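PDB 3VF1: 11R-lipoxygenase from Gersemia fruticosa, which probably inserts molecular oxygen into polyunsaturated fatty acids at a non-haem iron, as lipoxygenases do, under regulation by calcium. Local coordinates for residues Y422-G427 / K640-Y645; N501-F506 / V566-C571; N648-A653 / A657-F662. All blocks are in the same frame, centred on the assembly; numbering follows the deposited sequence.

Contact 1: Y422-G427 / K640-Y645; sequences YPHTKG and KFLGDY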
loop_
_atom_site.group_PDB
_atom_site.type_symbol
_atom_site.label_atom_id
_atom_site.label_comp_id
_atom_site.label_asym_id
_atom_site.label_seq_id
_atom_site.Cartn_x
_atom_site.Cartn_y
_atom_site.Cartn_z
ATOM N N TYR A 422 -11.688 -6.660 -4.952
ATOM C CA TYR A 422 -12.385 -5.955 -3.881
ATOM C C TYR A 422 -11.620 -5.956 -2.556
ATOM O O TYR A 422 -11.398 -4.897 -1.969
ATOM C CB TYR A 422 -13.790 -6.521 -3.667
ATOM C CG TYR A 422 -14.569 -5.750 -2.627
ATOM C CD1 TYR A 422 -15.173 -4.543 -2.945
ATOM C CD2 TYR A 422 -14.687 -6.220 -1.325
ATOM C CE1 TYR A 422 -15.878 -3.828 -2.001
ATOM C CE2 TYR A 422 -15.393 -5.509 -0.373
ATOM C CZ TYR A 422 -15.987 -4.314 -0.718
ATOM O OH TYR A 422 -16.690 -3.601 0.223
ATOM N N PRO A 423 -11.214 -7.141 -2.076
ATOM C CA PRO A 423 -10.535 -7.184 -0.775
ATOM C C PRO A 423 -9.170 -6.498 -0.782
ATOM O O PRO A 423 -8.661 -6.144 0.283
ATOM C CB PRO A 423 -10.376 -8.685 -0.509
ATOM C CG PRO A 423 -10.425 -9.321 -1.851
ATOM C CD PRO A 423 -11.348 -8.480 -2.677
ATOM N N HIS A 424 -8.594 -6.304 -1.963
ATOM C CA HIS A 424 -7.249 -5.749 -2.074
ATOM C C HIS A 424 -7.235 -4.235 -2.275
ATOM O O HIS A 424 -6.235 -3.580 -1.989
ATOM C CB HIS A 424 -6.498 -6.435 -3.212
ATOM C CG HIS A 424 -6.303 -7.902 -3.000
ATOM N ND1 HIS A 424 -5.488 -8.407 -2.010
ATOM C CD2 HIS A 424 -6.822 -8.973 -3.643
ATOM C CE1 HIS A 424 -5.513 -9.727 -2.054
ATOM N NE2 HIS A 424 -6.314 -10.097 -3.037
ATOM N N THR A 425 -8.340 -3.684 -2.765
ATOM C CA THR A 425 -8.442 -2.244 -2.985
ATOM C C THR A 425 -9.251 -1.588 -1.872
ATOM O O THR A 425 -9.505 -0.385 -1.898
ATOM C CB THR A 425 -9.108 -1.918 -4.334
ATOM O OG1 THR A 425 -10.448 -2.428 -4.352
ATOM C CG2 THR A 425 -8.312 -2.519 -5.484
ATOM N N LYS A 426 -9.650 -2.388 -0.891
ATOM C CA LYS A 426 -10.481 -1.904 0.200
ATOM C C LYS A 426 -9.736 -0.884 1.055
ATOM O O LYS A 426 -8.647 -1.161 1.561
ATOM C CB LYS A 426 -10.930 -3.076 1.071
ATOM C CG LYS A 426 -12.219 -2.825 1.829
ATOM C CD LYS A 426 -12.562 -3.992 2.740
ATOM C CE LYS A 426 -13.826 -3.720 3.534
ATOM N NZ LYS A 426 -14.055 -4.745 4.590
ATOM N N GLY A 427 -10.323 0.301 1.205
ATOM C CA GLY A 427 -9.806 1.301 2.121
ATOM C C GLY A 427 -8.826 2.293 1.520
ATOM O O GLY A 427 -8.442 3.256 2.182
ATOM N N LYS A 640 -7.601 -8.014 7.903
ATOM C CA LYS A 640 -7.547 -9.315 7.248
ATOM C C LYS A 640 -6.264 -9.422 6.435
ATOM O O LYS A 640 -6.016 -8.614 5.541
ATOM C CB LYS A 640 -8.764 -9.504 6.339
ATOM C CG LYS A 640 -10.093 -9.480 7.079
ATOM C CD LYS A 640 -10.251 -10.698 7.981
ATOM C CE LYS A 640 -11.242 -10.443 9.105
ATOM N NZ LYS A 640 -12.555 -9.939 8.618
ATOM N N PHE A 641 -5.454 -10.426 6.749
ATOM C CA PHE A 641 -4.142 -10.568 6.133
ATOM C C PHE A 641 -4.195 -11.397 4.853
ATOM O O PHE A 641 -5.222 -11.991 4.527
ATOM C CB PHE A 641 -3.151 -11.155 7.138
ATOM C CG PHE A 641 -2.912 -10.266 8.327
ATOM C CD1 PHE A 641 -2.135 -9.127 8.206
ATOM C CD2 PHE A 641 -3.476 -10.560 9.557
ATOM C CE1 PHE A 641 -1.918 -8.300 9.289
ATOM C CE2 PHE A 641 -3.262 -9.736 10.647
ATOM C CZ PHE A 641 -2.482 -8.605 10.511
ATOM N N LEU A 642 -3.079 -11.428 4.132
ATOM C CA LEU A 642 -3.046 -11.988 2.786
ATOM C C LEU A 642 -3.617 -13.398 2.727
ATOM O O LEU A 642 -3.142 -14.303 3.415
ATOM C CB LEU A 642 -1.614 -11.988 2.246
ATOM C CG LEU A 642 -1.482 -12.332 0.762
ATOM C CD1 LEU A 642 -2.246 -11.327 -0.096
ATOM C CD2 LEU A 642 -0.019 -12.385 0.353
ATOM N N GLY A 643 -4.640 -13.576 1.895
ATOM C CA GLY A 643 -5.246 -14.880 1.696
ATOM C C GLY A 643 -6.487 -15.092 2.543
ATOM O O GLY A 643 -7.328 -15.930 2.220
ATOM N N ASP A 644 -6.603 -14.336 3.631
ATOM C CA ASP A 644 -7.765 -14.432 4.505
ATOM C C ASP A 644 -8.933 -13.653 3.914
ATOM O O ASP A 644 -9.056 -12.447 4.121
ATOM C CB ASP A 644 -7.434 -13.907 5.903
ATOM C CG ASP A 644 -8.635 -13.912 6.827
ATOM O OD1 ASP A 644 -9.583 -14.683 6.572
ATOM O OD2 ASP A 644 -8.628 -13.146 7.813
ATOM N N TYR A 645 -9.788 -14.356 3.179
ATOM C CA TYR A 645 -10.934 -13.742 2.519
ATOM C C TYR A 645 -12.224 -14.079 3.261
ATOM O O TYR A 645 -13.064 -14.822 2.757
ATOM C CB TYR A 645 -11.029 -14.231 1.074
ATOM C CG TYR A 645 -9.871 -13.804 0.198
ATOM C CD1 TYR A 645 -9.501 -12.467 0.102
ATOM C CD2 TYR A 645 -9.146 -14.738 -0.530
ATOM C CE1 TYR A 645 -8.444 -12.074 -0.702
ATOM C CE2 TYR A 645 -8.088 -14.354 -1.335
ATOM C CZ TYR A 645 -7.741 -13.022 -1.416
ATOM O OH TYR A 645 -6.690 -12.638 -2.215
#
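Within the mainly helical catalytic domain of the lipoxygenase fold, Pro-423 and His-424 on helix 416-425 meet Leu-642 and Tyr-645 of the loop that runs from helix 619-632 to helix 653-676. A type II beta turn from Phe-641 to Asp-644 shapes this loop, closed by the bond of 2.9 Å from Asp-644 N to Phe-641 O. Gly-643 occupies the turn position whose positive phi would jam a side chain against the preceding carbonyl, which suits a residue that has none. The one polar link across the contact joins His-424 NE2 to Tyr-645 OH at 2.7 Å. The hydroxyl sits at the imidazole edge, near the plane of that ring, while the two ring planes stand at 90° to each other. Tyr-645 reaches it because CG lies anti to its own carbonyl carbon (chi1 -65°), and the ring then carries OH across to the histidine, where the bond is noticeably bent (130°). On the way, the ring passes Pro-423, whose CG comes within 3.6 Å of Tyr-645 CE1. Proline suits this place twice over: it has no amide hydrogen to offer where the helical bonding is interrupted, and its compact ring packs obliquely against the aromatic one. Leu-642 contributes a more distant touch, CD1 lying 4.1 Å from His-424 CE1. The other ring nitrogen, ND1, is bonded to the backbone O of Asn-694 in the C-terminal tail, whose last residue, Ile-698, binds the iron. With both nitrogens engaged, the imidazole is fixed in rotation. Since a carbonyl can only accept, ND1 probably carries the proton of this bond; NE2 could then accept from the hydroxyl if the ring is neutral, or donate to it if charged.

Contact 2: N501-F506 / V566-C571; sequences NVIHQF and VVVFTC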
loop_
_atom_site.group_PDB
_atom_site.type_symbol
_atom_site.label_atom_id
_atom_site.label_comp_id
_atom_site.label_asym_id
_atom_site.label_seq_id
_atom_site.Cartn_x
_atom_site.Cartn_y
_atom_site.Cartn_z
ATOM N N ASN A 501 5.083 -14.827 -7.413
ATOM C CA ASN A 501 4.781 -16.024 -8.187
ATOM C C ASN A 501 3.558 -16.767 -7.658
ATOM O O ASN A 501 2.814 -17.374 -8.427
ATOM C CB ASN A 501 5.993 -16.959 -8.207
ATOM C CG ASN A 501 7.103 -16.451 -9.109
ATOM O OD1 ASN A 501 6.845 -15.909 -10.184
ATOM N ND2 ASN A 501 8.346 -16.626 -8.676
ATOM N N VAL A 502 3.351 -16.720 -6.347
ATOM C CA VAL A 502 2.194 -17.365 -5.736
ATOM C C VAL A 502 0.920 -16.577 -6.017
ATOM O O VAL A 502 -0.144 -17.161 -6.226
ATOM C CB VAL A 502 2.379 -17.540 -4.213
ATOM C CG1 VAL A 502 1.043 -17.487 -3.495
ATOM C CG2 VAL A 502 3.101 -18.846 -3.919
ATOM N N ILE A 503 1.031 -15.254 -6.029
ATOM C CA ILE A 503 -0.105 -14.395 -6.340
ATOM C C ILE A 503 -0.431 -14.462 -7.828
ATOM O O ILE A 503 -1.596 -14.412 -8.219
ATOM C CB ILE A 503 0.166 -12.931 -5.951
ATOM C CG1 ILE A 503 0.168 -12.783 -4.430
ATOM C CG2 ILE A 503 -0.890 -12.015 -6.558
ATOM C CD1 ILE A 503 0.635 -11.425 -3.946
ATOM N N HIS A 504 0.599 -14.575 -8.657
ATOM C CA HIS A 504 0.398 -14.682 -10.097
ATOM C C HIS A 504 -0.352 -15.965 -10.422
ATOM O O HIS A 504 -1.201 -15.991 -11.308
ATOM C CB HIS A 504 1.734 -14.664 -10.837
ATOM C CG HIS A 504 1.594 -14.702 -12.326
ATOM N ND1 HIS A 504 1.516 -15.881 -13.037
ATOM C CD2 HIS A 504 1.509 -13.707 -13.239
ATOM C CE1 HIS A 504 1.393 -15.610 -14.323
ATOM N NE2 HIS A 504 1.387 -14.298 -14.473
ATOM N N GLN A 505 -0.030 -17.032 -9.697
ATOM C CA GLN A 505 -0.691 -18.314 -9.892
ATOM C C GLN A 505 -2.165 -18.216 -9.510
ATOM O O GLN A 505 -3.033 -18.729 -10.215
ATOM C CB GLN A 505 -0.007 -19.401 -9.062
ATOM C CG GLN A 505 -0.541 -20.796 -9.322
ATOM C CD GLN A 505 -0.345 -21.226 -10.761
ATOM O OE1 GLN A 505 0.765 -21.171 -11.288
ATOM N NE2 GLN A 505 -1.426 -21.645 -11.409
ATOM N N PHE A 506 -2.443 -17.553 -8.392
ATOM C CA PHE A 506 -3.813 -17.402 -7.915
ATOM C C PHE A 506 -4.664 -16.611 -8.903
ATOM O O PHE A 506 -5.764 -17.027 -9.259
ATOM C CB PHE A 506 -3.832 -16.717 -6.547
ATOM C CG PHE A 506 -5.204 -16.298 -6.100
ATOM C CD1 PHE A 506 -6.202 -17.239 -5.914
ATOM C CD2 PHE A 506 -5.494 -14.965 -5.859
ATOM C CE1 PHE A 506 -7.463 -16.859 -5.503
ATOM C CE2 PHE A 506 -6.756 -14.580 -5.444
ATOM C CZ PHE A 506 -7.741 -15.527 -5.267
ATOM N N VAL A 566 0.053 -7.336 -10.627
ATOM C CA VAL A 566 0.702 -6.109 -10.182
ATOM C C VAL A 566 -0.121 -5.416 -9.102
ATOM O O VAL A 566 0.420 -4.976 -8.090
ATOM C CB VAL A 566 0.915 -5.129 -11.356
ATOM C CG1 VAL A 566 1.187 -3.720 -10.842
ATOM C CG2 VAL A 566 2.053 -5.604 -12.247
ATOM N N VAL A 567 -1.427 -5.323 -9.321
ATOM C CA VAL A 567 -2.308 -4.623 -8.395
ATOM C C VAL A 567 -2.384 -5.336 -7.048
ATOM O O VAL A 567 -2.214 -4.718 -5.998
ATOM C CB VAL A 567 -3.733 -4.482 -8.968
ATOM C CG1 VAL A 567 -4.661 -3.845 -7.943
ATOM C CG2 VAL A 567 -3.711 -3.661 -10.245
ATOM N N VAL A 568 -2.642 -6.639 -7.082
ATOM C CA VAL A 568 -2.781 -7.420 -5.858
ATOM C C VAL A 568 -1.478 -7.425 -5.063
ATOM O O VAL A 568 -1.486 -7.328 -3.834
ATOM C CB VAL A 568 -3.192 -8.877 -6.164
ATOM C CG1 VAL A 568 -3.165 -9.721 -4.894
ATOM C CG2 VAL A 568 -4.571 -8.918 -6.800
ATOM N N PHE A 569 -0.357 -7.536 -5.769
ATOM C CA PHE A 569 0.949 -7.581 -5.124
ATOM C C PHE A 569 1.302 -6.245 -4.478
ATOM O O PHE A 569 1.831 -6.207 -3.371
ATOM C CB PHE A 569 2.028 -7.962 -6.136
ATOM C CG PHE A 569 3.417 -7.950 -5.568
ATOM C CD1 PHE A 569 3.944 -9.082 -4.967
ATOM C CD2 PHE A 569 4.196 -6.807 -5.631
ATOM C CE1 PHE A 569 5.219 -9.074 -4.441
ATOM C CE2 PHE A 569 5.476 -6.794 -5.105
ATOM C CZ PHE A 569 5.987 -7.928 -4.511
ATOM N N THR A 570 1.006 -5.152 -5.174
ATOM C CA THR A 570 1.357 -3.819 -4.693
ATOM C C THR A 570 0.476 -3.390 -3.522
ATOM O O THR A 570 0.949 -2.747 -2.582
ATOM C CB THR A 570 1.249 -2.768 -5.814
ATOM O OG1 THR A 570 2.191 -3.070 -6.848
ATOM C CG2 THR A 570 1.530 -1.371 -5.275
ATOM N N CYS A 571 -0.805 -3.740 -3.581
ATOM C CA CYS A 571 -1.747 -3.354 -2.536
ATOM C C CYS A 571 -1.521 -4.144 -1.249
ATOM O O CYS A 571 -1.872 -3.682 -0.161
ATOM C CB CYS A 571 -3.187 -3.553 -3.011
ATOM S SG CYS A 571 -3.704 -2.434 -4.332
#
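Ile-503 on helix 491-514 packs against Val-568 and Phe-569 on helix 557-579, a helix-to-helix contact in the core of the lipoxygenase catalytic domain. The second helix also bears the iron ligands His-575 and Asn-579, a little further along the chain. Across the interface the interactions are purely apolar, and the isoleucine serves each partner with a different branch. Its CG2, anti to the backbone N, meets Val-568 CG1 at 3.6 Å. The longer branch is extended (chi2 171°) and carries CD1 onward to the backbone of the facing helix, 4.0 Å from Phe-569 CA, with Phe-569 CD1 at 4.2 Å. That methyl approaches the phenyl ring obliquely, and the two side chains cross at about a right angle. A beta-branched residue suits this place because one short arm and one long arm can settle on neighbouring residues at once. Cutting this side chain back to an alanine would remove both arms and is likely to leave Val-568 CG1 and the backbone side of Phe-569 without their apolar cover, opening a gap between the helices. Aromatic interactions extend the packing on both sides of this pair: the Phe-569 ring lies edge-to-face with Trp-500, and Phe-506 stacks on Phe-662 of helix 653-676. No hydrogen bond crosses between the two segments; the polar bonds here run within each helix. Threonine is at home in such surroundings because its hydroxyl can return to its own helix. Thr-570 OG1 (chi1 -63°) donates to Val-566 O at 2.9 Å, tilted 28° from the carbonyl plane, while Thr-570 N binds the same oxygen at 3.0 Å from the opposite face of that plane.

Contact 3: N648-A653 / A657-F662; sequences NLFGDA and AAMAKF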
loop_
_atom_site.group_PDB
_atom_site.type_symbol
_atom_site.label_atom_id
_atom_site.label_comp_id
_atom_site.label_asym_id
_atom_site.label_seq_id
_atom_site.Cartn_x
_atom_site.Cartn_y
_atom_site.Cartn_z
ATOM N N ASN A 648 -15.689 -12.955 1.684
ATOM C CA ASN A 648 -15.607 -13.456 0.317
ATOM C C ASN A 648 -16.868 -13.181 -0.499
ATOM O O ASN A 648 -17.983 -13.447 -0.050
ATOM C CB ASN A 648 -15.324 -14.958 0.330
ATOM C CG ASN A 648 -15.156 -15.526 -1.057
ATOM O OD1 ASN A 648 -14.742 -14.825 -1.981
ATOM N ND2 ASN A 648 -15.478 -16.801 -1.216
ATOM N N LEU A 649 -16.676 -12.658 -1.704
ATOM C CA LEU A 649 -17.785 -12.350 -2.599
ATOM C C LEU A 649 -18.025 -13.470 -3.609
ATOM O O LEU A 649 -19.054 -13.496 -4.280
ATOM C CB LEU A 649 -17.512 -11.040 -3.339
ATOM C CG LEU A 649 -17.346 -9.806 -2.455
ATOM C CD1 LEU A 649 -16.996 -8.590 -3.299
ATOM C CD2 LEU A 649 -18.609 -9.552 -1.646
ATOM N N PHE A 650 -17.075 -14.394 -3.716
ATOM C CA PHE A 650 -17.199 -15.505 -4.655
ATOM C C PHE A 650 -18.170 -16.564 -4.147
ATOM O O PHE A 650 -18.100 -16.980 -2.991
ATOM C CB PHE A 650 -15.835 -16.148 -4.914
ATOM C CG PHE A 650 -14.958 -15.359 -5.842
ATOM C CD1 PHE A 650 -15.166 -15.400 -7.208
ATOM C CD2 PHE A 650 -13.920 -14.584 -5.351
ATOM C CE1 PHE A 650 -14.361 -14.679 -8.068
ATOM C CE2 PHE A 650 -13.112 -13.863 -6.205
ATOM C CZ PHE A 650 -13.333 -13.911 -7.567
ATOM N N GLY A 651 -19.075 -16.992 -5.021
ATOM C CA GLY A 651 -19.996 -18.067 -4.705
ATOM C C GLY A 651 -19.603 -19.361 -5.392
ATOM O O GLY A 651 -19.911 -20.451 -4.908
ATOM N N ASP A 652 -18.916 -19.242 -6.524
ATOM C CA ASP A 652 -18.522 -20.408 -7.305
ATOM C C ASP A 652 -17.534 -21.275 -6.532
ATOM O O ASP A 652 -16.528 -20.783 -6.025
ATOM C CB ASP A 652 -17.904 -19.974 -8.634
ATOM C CG ASP A 652 -18.794 -19.018 -9.408
ATOM O OD1 ASP A 652 -19.756 -19.486 -10.051
ATOM O OD2 ASP A 652 -18.527 -17.798 -9.375
ATOM N N ALA A 653 -17.828 -22.568 -6.452
ATOM C CA ALA A 653 -16.994 -23.502 -5.704
ATOM C C ALA A 653 -15.601 -23.624 -6.319
ATOM O O ALA A 653 -14.644 -23.979 -5.633
ATOM C CB ALA A 653 -17.664 -24.866 -5.636
ATOM N N ALA A 657 -11.839 -23.168 -4.478
ATOM C CA ALA A 657 -10.735 -24.105 -4.641
ATOM C C ALA A 657 -9.447 -23.353 -4.958
ATOM O O ALA A 657 -8.380 -23.691 -4.447
ATOM C CB ALA A 657 -11.047 -25.107 -5.740
ATOM N N ALA A 658 -9.554 -22.331 -5.802
ATOM C CA ALA A 658 -8.399 -21.524 -6.173
ATOM C C ALA A 658 -7.875 -20.762 -4.959
ATOM O O ALA A 658 -6.667 -20.702 -4.722
ATOM C CB ALA A 658 -8.766 -20.558 -7.285
ATOM N N MET A 659 -8.796 -20.186 -4.192
ATOM C CA MET A 659 -8.447 -19.439 -2.993
ATOM C C MET A 659 -7.796 -20.335 -1.940
ATOM O O MET A 659 -6.874 -19.916 -1.247
ATOM C CB MET A 659 -9.694 -18.773 -2.407
ATOM C CG MET A 659 -10.087 -17.480 -3.103
ATOM S SD MET A 659 -11.786 -16.972 -2.757
ATOM C CE MET A 659 -11.929 -17.390 -1.020
ATOM N N ALA A 660 -8.277 -21.568 -1.820
ATOM C CA ALA A 660 -7.737 -22.498 -0.834
ATOM C C ALA A 660 -6.320 -22.920 -1.214
ATOM O O ALA A 660 -5.450 -23.051 -0.354
ATOM C CB ALA A 660 -8.640 -23.714 -0.704
ATOM N N LYS A 661 -6.097 -23.135 -2.505
ATOM C CA LYS A 661 -4.775 -23.476 -3.015
ATOM C C LYS A 661 -3.819 -22.316 -2.752
ATOM O O LYS A 661 -2.646 -22.514 -2.427
ATOM C CB LYS A 661 -4.859 -23.765 -4.513
ATOM C CG LYS A 661 -3.520 -23.955 -5.208
ATOM C CD LYS A 661 -3.701 -23.935 -6.719
ATOM C CE LYS A 661 -2.371 -23.931 -7.451
ATOM N NZ LYS A 661 -2.549 -23.634 -8.900
ATOM N N PHE A 662 -4.345 -21.105 -2.898
ATOM C CA PHE A 662 -3.606 -19.883 -2.612
ATOM C C PHE A 662 -3.126 -19.885 -1.162
ATOM O O PHE A 662 -1.937 -19.712 -0.891
ATOM C CB PHE A 662 -4.516 -18.680 -2.883
ATOM C CG PHE A 662 -3.828 -17.346 -2.806
ATOM C CD1 PHE A 662 -2.611 -17.129 -3.429
ATOM C CD2 PHE A 662 -4.428 -16.293 -2.134
ATOM C CE1 PHE A 662 -1.996 -15.889 -3.363
ATOM C CE2 PHE A 662 -3.820 -15.054 -2.068
ATOM C CZ PHE A 662 -2.605 -14.852 -2.683
#
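Met-659 reaches from helix 653-676 to Asn-648 and Phe-650 in the preceding loop, and this trio forms the close-packed part of the contact. The methionine is bent near its end (chi3 39°), which lays both SD and CE over one face of the Asn-648 amide. Met-659 CE lies 3.6 Å from Asn-648 ND2, and Met-659 SD sits near Asn-648 OD1 at 3.7 Å. Above the other face of the same amide stands the backbone N of Phe-650, which donates to Asn-648 OD1 at 2.9 Å. The bond is fairly straight at the hydrogen, 161°, although the donor is well out of the carbonyl plane and not on a lone pair. Closing back two residues in this way makes an Asx turn, a role for which a short side chain with a carbonyl acceptor is well suited. The flat amide is therefore fixed by its own loop on one side and covered by thioether on the other. Phe-650 adds a Met-aromatic contact: Met-659 SD meets its ring obliquely, 4.1 Å from Phe-650 CD2. A flexible, polarisable methionine can serve amide and ring together. The ring also leans on Tyr-514 of helix 491-514. Matters are looser at the helix start, where Ala-653 and Ala-657 are both exposed. Their link is the ordinary helical bond of 3.1 Å from Ala-657 N to Ala-653 O, with little beside it; Ala-657 CB reaches no closer than 3.8 Å to Ala-653 O. Asp-652 holds the N-cap position without a capping bond, its OD2 being taken instead by Tyr-514 OH and the amide of Ala-138.

Overall arrangement
Tyr-645 of contact 1 is the common neighbour: its OH lies 3.8 Å from Phe-506 CE2 of contact 2 and equally 3.8 Å from Phe-662 CE2 of contact 3. Contacts 1 and 2 also meet through His-424 NE2 and Val-568 CG1, 3.7 Å apart, while contacts 2 and 3 join where Phe-506 CE1 approaches Met-659 CG at 3.6 Å. Their centres are 12 to 15 Å apart, making one continuous patch of the catalytic domain. Depth differs: the side chains of Phe-569 and His-424 are about 9 and 10 Å from that of the iron ligand His-575, and His-424 is about 14 Å from the iron, whereas contact 3 lies at the surface, away from the metal.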